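Local coordinates for protein lactose Operon Repressor (Escherichia coli, PDB 1JYE) that represses transcription of the lac operon by binding its operator DNA, a grip that sugar inducers weaken by binding to its core domain, at residues Leu169-Leu174 with Ala241-Asn246; Leu184-Leu189 with Leu196-Trp201; Tyr273-Asp278 with Thr288-Phe293. The protein carries 1 engineered substitution. All coordinates share one frame; numbering follows the deposited sequence.

Contact 1: residues Leu169-Leu174 with Ala241-Asn246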
# COMPACT_ATOMS: atom_id res chain seq x y z
N LEU A 169 23.71 8.13 -2.60
CA LEU A 169 23.79 7.35 -1.38
C LEU A 169 23.88 5.85 -1.66
O LEU A 169 24.70 5.15 -1.07
CB LEU A 169 22.59 7.63 -0.47
CG LEU A 169 22.61 8.94 0.32
CD1 LEU A 169 21.25 9.19 0.95
CD2 LEU A 169 23.70 8.88 1.38
N GLY A 170 23.03 5.37 -2.57
CA GLY A 170 23.04 3.96 -2.91
C GLY A 170 24.34 3.54 -3.56
O GLY A 170 24.93 2.53 -3.19
N VAL A 171 24.78 4.32 -4.55
CA VAL A 171 26.02 4.00 -5.24
C VAL A 171 27.23 4.07 -4.31
O VAL A 171 28.03 3.14 -4.26
CB VAL A 171 26.26 4.97 -6.42
CG1 VAL A 171 27.66 4.77 -7.00
CG2 VAL A 171 25.22 4.74 -7.51
N GLU A 172 27.35 5.16 -3.56
CA GLU A 172 28.49 5.31 -2.66
C GLU A 172 28.54 4.25 -1.57
O GLU A 172 29.62 3.84 -1.14
CB GLU A 172 28.52 6.72 -2.07
CG GLU A 172 28.89 7.76 -3.12
CD GLU A 172 29.07 9.16 -2.57
OE1 GLU A 172 29.52 10.03 -3.34
OE2 GLU A 172 28.76 9.40 -1.38
N HIS A 173 27.37 3.79 -1.13
CA HIS A 173 27.31 2.76 -0.10
C HIS A 173 27.93 1.47 -0.64
O HIS A 173 28.77 0.85 0.02
CB HIS A 173 25.85 2.52 0.31
CG HIS A 173 25.68 1.45 1.34
ND1 HIS A 173 26.32 1.48 2.56
CD2 HIS A 173 24.92 0.32 1.34
CE1 HIS A 173 25.96 0.42 3.27
NE2 HIS A 173 25.12 -0.30 2.55
N LEU A 174 27.52 1.06 -1.84
CA LEU A 174 28.03 -0.15 -2.46
C LEU A 174 29.51 -0.02 -2.81
O LEU A 174 30.28 -0.96 -2.62
CB LEU A 174 27.22 -0.48 -3.73
CG LEU A 174 25.76 -0.85 -3.45
CD1 LEU A 174 25.03 -1.11 -4.76
CD2 LEU A 174 25.72 -2.10 -2.56
N ALA A 241 26.28 -6.96 -6.38
CA ALA A 241 25.33 -6.02 -5.79
C ALA A 241 24.33 -5.49 -6.81
O ALA A 241 24.63 -5.40 -8.00
CB ALA A 241 26.07 -4.86 -5.13
N MET A 242 23.15 -5.14 -6.32
CA MET A 242 22.09 -4.61 -7.18
C MET A 242 21.48 -3.35 -6.58
O MET A 242 21.22 -3.29 -5.38
CB MET A 242 20.97 -5.64 -7.36
CG MET A 242 21.35 -6.91 -8.09
SD MET A 242 19.92 -8.03 -8.19
CE MET A 242 18.95 -7.25 -9.46
N LEU A 243 21.26 -2.34 -7.42
CA LEU A 243 20.59 -1.12 -7.00
C LEU A 243 19.20 -1.30 -7.60
O LEU A 243 19.06 -1.44 -8.82
CB LEU A 243 21.28 0.11 -7.60
CG LEU A 243 22.57 0.51 -6.89
CD1 LEU A 243 23.41 1.43 -7.78
CD2 LEU A 243 22.24 1.19 -5.57
N VAL A 244 18.17 -1.33 -6.75
CA VAL A 244 16.80 -1.53 -7.22
C VAL A 244 15.95 -0.28 -6.98
O VAL A 244 16.05 0.37 -5.94
CB VAL A 244 16.18 -2.76 -6.51
CG1 VAL A 244 14.81 -3.07 -7.09
CG2 VAL A 244 17.11 -3.96 -6.68
N ALA A 245 15.10 0.04 -7.96
CA ALA A 245 14.28 1.25 -7.95
C ALA A 245 13.28 1.45 -6.82
O ALA A 245 12.87 2.58 -6.56
CB ALA A 245 13.60 1.43 -9.31
N ASN A 246 12.84 0.37 -6.18
CA ASN A 246 11.96 0.53 -5.03
C ASN A 246 12.00 -0.73 -4.18
O ASN A 246 12.55 -1.74 -4.60
CB ASN A 246 10.52 0.94 -5.45
CG ASN A 246 9.66 -0.21 -5.94
OD1 ASN A 246 10.15 -1.27 -6.30
ND2 ASN A 246 8.35 0.03 -5.99
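Leu-174 of the helix and Leu-243 of the strand slide past each other in opposite directions, and CD1 of Leu-174 comes to rest on the branch point of its partner, 3.6 Å from Leu-243 CG. The other methyl, Leu-174 CD2, meets CB of Ala-241 at 3.8 Å, a place where a small side chain suits because the leucine reaches down to it. Leu-243 is divided in a similar way. Its CG stands anti to the carbonyl carbon (chi1 -78°), and from there CD1 touches Val-171 CG2 at 3.8 Å, the two side chains crossing at about a right angle, while CD2 lies against the helix backbone, 3.7 Å from Gly-170 C. Glycine fits this spot well: a beta carbon on Gly-170 would point at the strand and come within about 3.0 Å of Leu-243 CD2. This is the helix-on-sheet packing of the periplasmic binding protein fold, helix 163-177 covering an inner strand of a parallel sheet; the axes of segments 169-174 and 241-244 run almost antiparallel (171°), 9.5 Å apart at their closest. Were Leu-243 cut back to an alanine, Val-171 and Leu-174 would probably lose their common partner and a gap would be likely to open beside Gly-170. Strand alternation turns Met-242 to the other face of the sheet, where helix 222-234 receives it, while Trp-201 and Val-271 also pack on Leu-243.

Contact 2: residues Leu184-Leu189 with Leu196-Trp201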
# COMPACT_ATOMS: atom_id res chain seq x y z
N LEU A 184 21.70 -2.82 -12.27
CA LEU A 184 20.65 -1.86 -11.99
C LEU A 184 19.29 -2.39 -12.39
O LEU A 184 19.14 -3.00 -13.45
CB LEU A 184 20.89 -0.55 -12.75
CG LEU A 184 22.27 0.11 -12.64
CD1 LEU A 184 22.29 1.37 -13.51
CD2 LEU A 184 22.57 0.45 -11.19
N LEU A 185 18.29 -2.18 -11.54
CA LEU A 185 16.93 -2.59 -11.85
C LEU A 185 16.10 -1.32 -11.69
O LEU A 185 15.73 -0.93 -10.58
CB LEU A 185 16.43 -3.68 -10.89
CG LEU A 185 14.95 -4.07 -11.08
CD1 LEU A 185 14.66 -4.37 -12.54
CD2 LEU A 185 14.64 -5.28 -10.21
N ALA A 186 15.82 -0.68 -12.82
CA ALA A 186 15.07 0.57 -12.85
C ALA A 186 13.56 0.39 -12.79
O ALA A 186 13.04 -0.69 -13.04
CB ALA A 186 15.44 1.35 -14.11
N GLY A 187 12.88 1.48 -12.44
CA GLY A 187 11.43 1.47 -12.40
C GLY A 187 10.98 1.67 -13.84
O GLY A 187 11.82 1.82 -14.72
N PRO A 188 9.67 1.69 -14.11
CA PRO A 188 9.19 1.88 -15.48
C PRO A 188 9.62 3.24 -16.01
O PRO A 188 9.30 4.28 -15.43
CB PRO A 188 7.67 1.74 -15.33
CG PRO A 188 7.42 2.24 -13.93
CD PRO A 188 8.55 1.63 -13.15
N LEU A 189 10.35 3.24 -17.12
CA LEU A 189 10.85 4.50 -17.66
C LEU A 189 9.80 5.47 -18.18
O LEU A 189 10.13 6.57 -18.60
CB LEU A 189 11.92 4.23 -18.73
CG LEU A 189 13.13 3.47 -18.18
CD1 LEU A 189 14.21 3.40 -19.25
CD2 LEU A 189 13.67 4.16 -16.92
N LEU A 196 14.70 9.73 -13.49
CA LEU A 196 15.65 10.51 -12.71
C LEU A 196 16.52 9.59 -11.86
O LEU A 196 17.73 9.81 -11.71
CB LEU A 196 14.92 11.50 -11.80
CG LEU A 196 14.18 12.64 -12.51
CD1 LEU A 196 13.32 13.40 -11.50
CD2 LEU A 196 15.19 13.57 -13.18
N ARG A 197 15.90 8.55 -11.31
CA ARG A 197 16.62 7.59 -10.48
C ARG A 197 17.66 6.82 -11.30
O ARG A 197 18.81 6.67 -10.88
CB ARG A 197 15.61 6.62 -9.84
CG ARG A 197 16.15 5.73 -8.72
CD ARG A 197 14.98 5.23 -7.87
NE ARG A 197 14.21 6.37 -7.36
CZ ARG A 197 12.97 6.32 -6.90
NH1 ARG A 197 12.30 5.18 -6.87
NH2 ARG A 197 12.38 7.44 -6.50
N LEU A 198 17.26 6.34 -12.47
CA LEU A 198 18.19 5.59 -13.31
C LEU A 198 19.34 6.49 -13.78
O LEU A 198 20.50 6.07 -13.77
CB LEU A 198 17.46 5.00 -14.52
CG LEU A 198 18.32 4.20 -15.51
CD1 LEU A 198 19.08 3.09 -14.78
CD2 LEU A 198 17.43 3.61 -16.60
N ALA A 199 19.02 7.71 -14.19
CA ALA A 199 20.06 8.64 -14.65
C ALA A 199 21.04 8.92 -13.52
O ALA A 199 22.25 9.03 -13.75
CB ALA A 199 19.43 9.94 -15.14
N GLY A 200 20.51 9.04 -12.31
CA GLY A 200 21.35 9.30 -11.15
C GLY A 200 22.30 8.16 -10.87
O GLY A 200 23.48 8.40 -10.60
N TRP A 201 21.80 6.93 -10.90
CA TRP A 201 22.67 5.79 -10.66
C TRP A 201 23.83 5.80 -11.64
O TRP A 201 24.98 5.61 -11.26
CB TRP A 201 21.94 4.46 -10.81
CG TRP A 201 21.01 4.15 -9.69
CD1 TRP A 201 21.13 4.55 -8.39
CD2 TRP A 201 19.85 3.32 -9.76
NE1 TRP A 201 20.12 4.01 -7.64
CE2 TRP A 201 19.32 3.25 -8.45
CE3 TRP A 201 19.21 2.62 -10.79
CZ2 TRP A 201 18.17 2.51 -8.15
CZ3 TRP A 201 18.07 1.88 -10.49
CH2 TRP A 201 17.57 1.83 -9.18
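Leu-198 and Trp-201, one turn apart on the helix, are the two side chains that meet strand 184-186 and the loop after it. Just before them, Arg-197 points its first side-chain bond toward the strand, yet its guanidinium group travels on to Ala-245 and to Tyr-273, where it makes a cation-pi contact. Leu-198 follows, its CG anti to the backbone N (chi1 179°), and the fork of its two methyls is spread over three partners. CD1 lies 3.9 Å from CD1 of Leu-184, while CD2 rests 3.9 Å from CB of Ala-186 and 3.8 Å from CD2 of Leu-189, the last side chain crossing it at about a right angle. A branched leucine serves here because CD1 stays over the strand while CD2 bridges strand and loop; alanine at position 186 lets the helix come close, with the CA atoms of Ala-186 and Leu-198 5.9 Å apart. Trp-201 completes the turn. Its CE3 is 4.0 Å from Leu-184 CD2, and the far edge of the indole is directed at the strand backbone, putting CH2 3.6 Å from Leu-185 O, near the ring plane. Tryptophan suits the place because its broad ring spans from Leu-184 to the backbone of Leu-185 and Ala-186, whose CA also lies at the edge. The unit is a right-handed beta-alpha-beta crossover, strand 182-186, helix 192-207 and strand 214-217; segment 196-201 runs nearly antiparallel to strand 184-186 (161°). Chemically, the contact rests on shape and dispersion, to which the weakly positive indole rim probably adds a mild attraction for Leu-185 O.

Contact 3: residues Tyr273-Asp278 with Thr288-Phe293. With GOL (glycerol), chain B.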
# COMPACT_ATOMS: atom_id res chain seq x y z
N TYR A 273 14.61 1.20 -2.40
CA TYR A 273 14.32 2.63 -2.43
C TYR A 273 12.90 2.87 -1.94
O TYR A 273 11.96 2.25 -2.45
CB TYR A 273 14.48 3.16 -3.87
CG TYR A 273 14.97 4.59 -3.99
CD1 TYR A 273 14.16 5.67 -3.62
CD2 TYR A 273 16.24 4.87 -4.50
CE1 TYR A 273 14.60 6.99 -3.76
CE2 TYR A 273 16.69 6.18 -4.63
CZ TYR A 273 15.87 7.24 -4.27
OH TYR A 273 16.32 8.53 -4.43
N ASP A 274 12.77 3.75 -0.95
CA ASP A 274 11.50 4.16 -0.32
C ASP A 274 11.51 4.04 1.21
O ASP A 274 11.12 4.98 1.91
CB ASP A 274 10.30 3.34 -0.81
CG ASP A 274 9.83 3.74 -2.20
OD1 ASP A 274 10.26 4.80 -2.71
OD2 ASP A 274 9.02 2.99 -2.77
N ASP A 275 11.96 2.89 1.69
CA ASP A 275 11.96 2.54 3.11
C ASP A 275 10.51 2.35 3.52
O ASP A 275 9.98 3.07 4.37
CB ASP A 275 12.62 3.59 4.01
CG ASP A 275 12.65 3.14 5.48
OD1 ASP A 275 12.60 1.92 5.71
OD2 ASP A 275 12.74 3.99 6.39
N THR A 276 9.85 1.39 2.88
CA THR A 276 8.46 1.08 3.19
C THR A 276 8.42 0.45 4.57
O THR A 276 9.42 -0.07 5.05
CB THR A 276 7.87 0.08 2.18
OG1 THR A 276 8.55 -1.17 2.30
CG2 THR A 276 8.03 0.60 0.76
N GLU A 277 7.26 0.50 5.20
CA GLU A 277 7.11 -0.09 6.52
C GLU A 277 7.50 -1.56 6.48
O GLU A 277 8.18 -2.06 7.38
CB GLU A 277 5.66 0.07 6.98
CG GLU A 277 5.19 1.52 6.96
CD GLU A 277 3.68 1.66 7.01
OE1 GLU A 277 3.08 1.21 8.01
OE2 GLU A 277 3.10 2.22 6.06
N ASP A 278 7.08 -2.26 5.43
CA ASP A 278 7.38 -3.68 5.28
C ASP A 278 8.87 -4.00 5.12
O ASP A 278 9.32 -5.07 5.53
CB ASP A 278 6.67 -4.26 4.05
CG ASP A 278 5.16 -4.31 4.20
OD1 ASP A 278 4.49 -4.63 3.19
OD2 ASP A 278 4.64 -4.05 5.30
N THR A 288 17.93 0.43 2.34
CA THR A 288 17.18 1.20 1.37
C THR A 288 17.37 2.71 1.53
O THR A 288 18.13 3.16 2.39
CB THR A 288 15.67 0.84 1.51
OG1 THR A 288 14.90 1.54 0.53
CG2 THR A 288 15.18 1.19 2.91
N ILE A 289 16.69 3.47 0.68
CA ILE A 289 16.74 4.93 0.72
C ILE A 289 15.39 5.42 1.22
O ILE A 289 14.35 5.16 0.59
CB ILE A 289 16.98 5.52 -0.68
CG1 ILE A 289 18.28 4.97 -1.27
CG2 ILE A 289 16.99 7.05 -0.60
CD1 ILE A 289 19.51 5.26 -0.44
N LYS A 290 15.39 6.12 2.34
CA LYS A 290 14.14 6.61 2.90
C LYS A 290 13.58 7.85 2.22
O LYS A 290 14.26 8.87 2.10
CB LYS A 290 14.31 6.89 4.39
CG LYS A 290 13.07 7.49 5.04
CD LYS A 290 13.29 7.71 6.54
CE LYS A 290 12.05 8.29 7.20
NZ LYS A 290 12.25 8.44 8.67
N GLN A 291 12.33 7.74 1.77
CA GLN A 291 11.61 8.86 1.18
C GLN A 291 10.42 9.03 2.12
O GLN A 291 9.54 8.18 2.17
CB GLN A 291 11.09 8.53 -0.22
CG GLN A 291 12.17 8.25 -1.26
CD GLN A 291 11.65 8.39 -2.67
OE1 GLN A 291 11.84 9.43 -3.31
NE2 GLN A 291 10.97 7.37 -3.17
N ASP A 292 10.42 10.12 2.87
CA ASP A 292 9.36 10.38 3.85
C ASP A 292 8.07 10.87 3.17
O ASP A 292 7.80 12.07 3.13
CB ASP A 292 9.86 11.40 4.87
CG ASP A 292 8.99 11.47 6.11
OD1 ASP A 292 9.47 12.00 7.13
OD2 ASP A 292 7.83 11.00 6.06
N PHE A 293 7.29 9.93 2.66
CA PHE A 293 6.04 10.26 1.97
C PHE A 293 5.06 11.03 2.84
O PHE A 293 4.32 11.88 2.34
CB PHE A 293 5.38 8.99 1.44
CG PHE A 293 6.22 8.22 0.46
CD1 PHE A 293 6.65 8.82 -0.72
CD2 PHE A 293 6.59 6.91 0.73
CE1 PHE A 293 7.44 8.12 -1.62
CE2 PHE A 293 7.39 6.20 -0.18
CZ PHE A 293 7.81 6.81 -1.35
C1 GOL B . 7.90 4.05 -6.07
O1 GOL B . 7.78 3.02 -5.10
C2 GOL B . 8.73 5.20 -5.51
O2 GOL B . 10.05 4.77 -5.25
C3 GOL B . 8.75 6.38 -6.48
O3 GOL B . 9.55 7.42 -5.95
O HOH W 1 14.39 10.42 -4.25
O HOH W 2 9.00 5.76 3.42
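A single backbone bridge, Asp-274 with Lys-290, joins the loop that follows strand 269-271 to the edge strand 288-290, and polar side chains extend the contact to a bound glycerol. Asp-274 N donates to Ile-289 O at 2.6 Å, and Gln-291 N returns a bond to Asp-274 O at 3.0 Å. Beside this bridge the amide of Gln-291 lies nearly coplanar with the carboxylate of Asp-274 (9° apart), and NE2 donates a hydrogen bond to Asp-274 OD1 (2.7 Å) in the amide plane. Glycerol O2 and O1 donate to Asp-274 OD1 and OD2 at 2.5 and 2.6 Å, and Gln-291 NE2 also donates to glycerol O3; an aspartate suits the spot, since its two oxygens accept from neighbouring hydroxyls. In the periplasmic binding protein fold ligands lie in the cleft between two subdomains, so the glycerol, probably from the crystallisation liquor, may mark part of the inducer pocket. Tyr-273 precedes Asp-274 and packs on Ile-289 and Gln-291. Ile-289 CB sits over the ring centre, 3.8 Å from the centroid, in a CH-pi contact, whereas the amide of Gln-291 meets the ring edge at right angles, CD 3.4 Å from Tyr-273 CE1. A water joins Tyr-273 OH to Gln-291 OE1. CB of Asp-275 packs on Thr-288 CG2 and Lys-290; CG anti to the backbone N (chi1 -177°) sends the carboxylate on, OD2 beside the Lys-290 chain and OD1 in a salt bridge with Arg-326.

Contacts 1 and 2 lie on one parallel sheet, where strands 241-244 and 182-186 are neighbours; their centres are 11 Å apart. They meet at Ala-245, whose N lies 2.9 Å from Leu-185 O and whose O lies 2.7 Å from Arg-197 NH1, both probable hydrogen bonds. Contact 3 sits farther off, its centre 13 Å from that of contact 1 and 16 Å from that of contact 2, yet Arg-197 CZ comes within 3.6 Å of Tyr-273 CD1. All three supply residues to one glycerol site: Asn-246 from contact 1, Arg-197 from contact 2, and Asp-274 with Gln-291 from contact 3, consistent with a sugar-binding pocket.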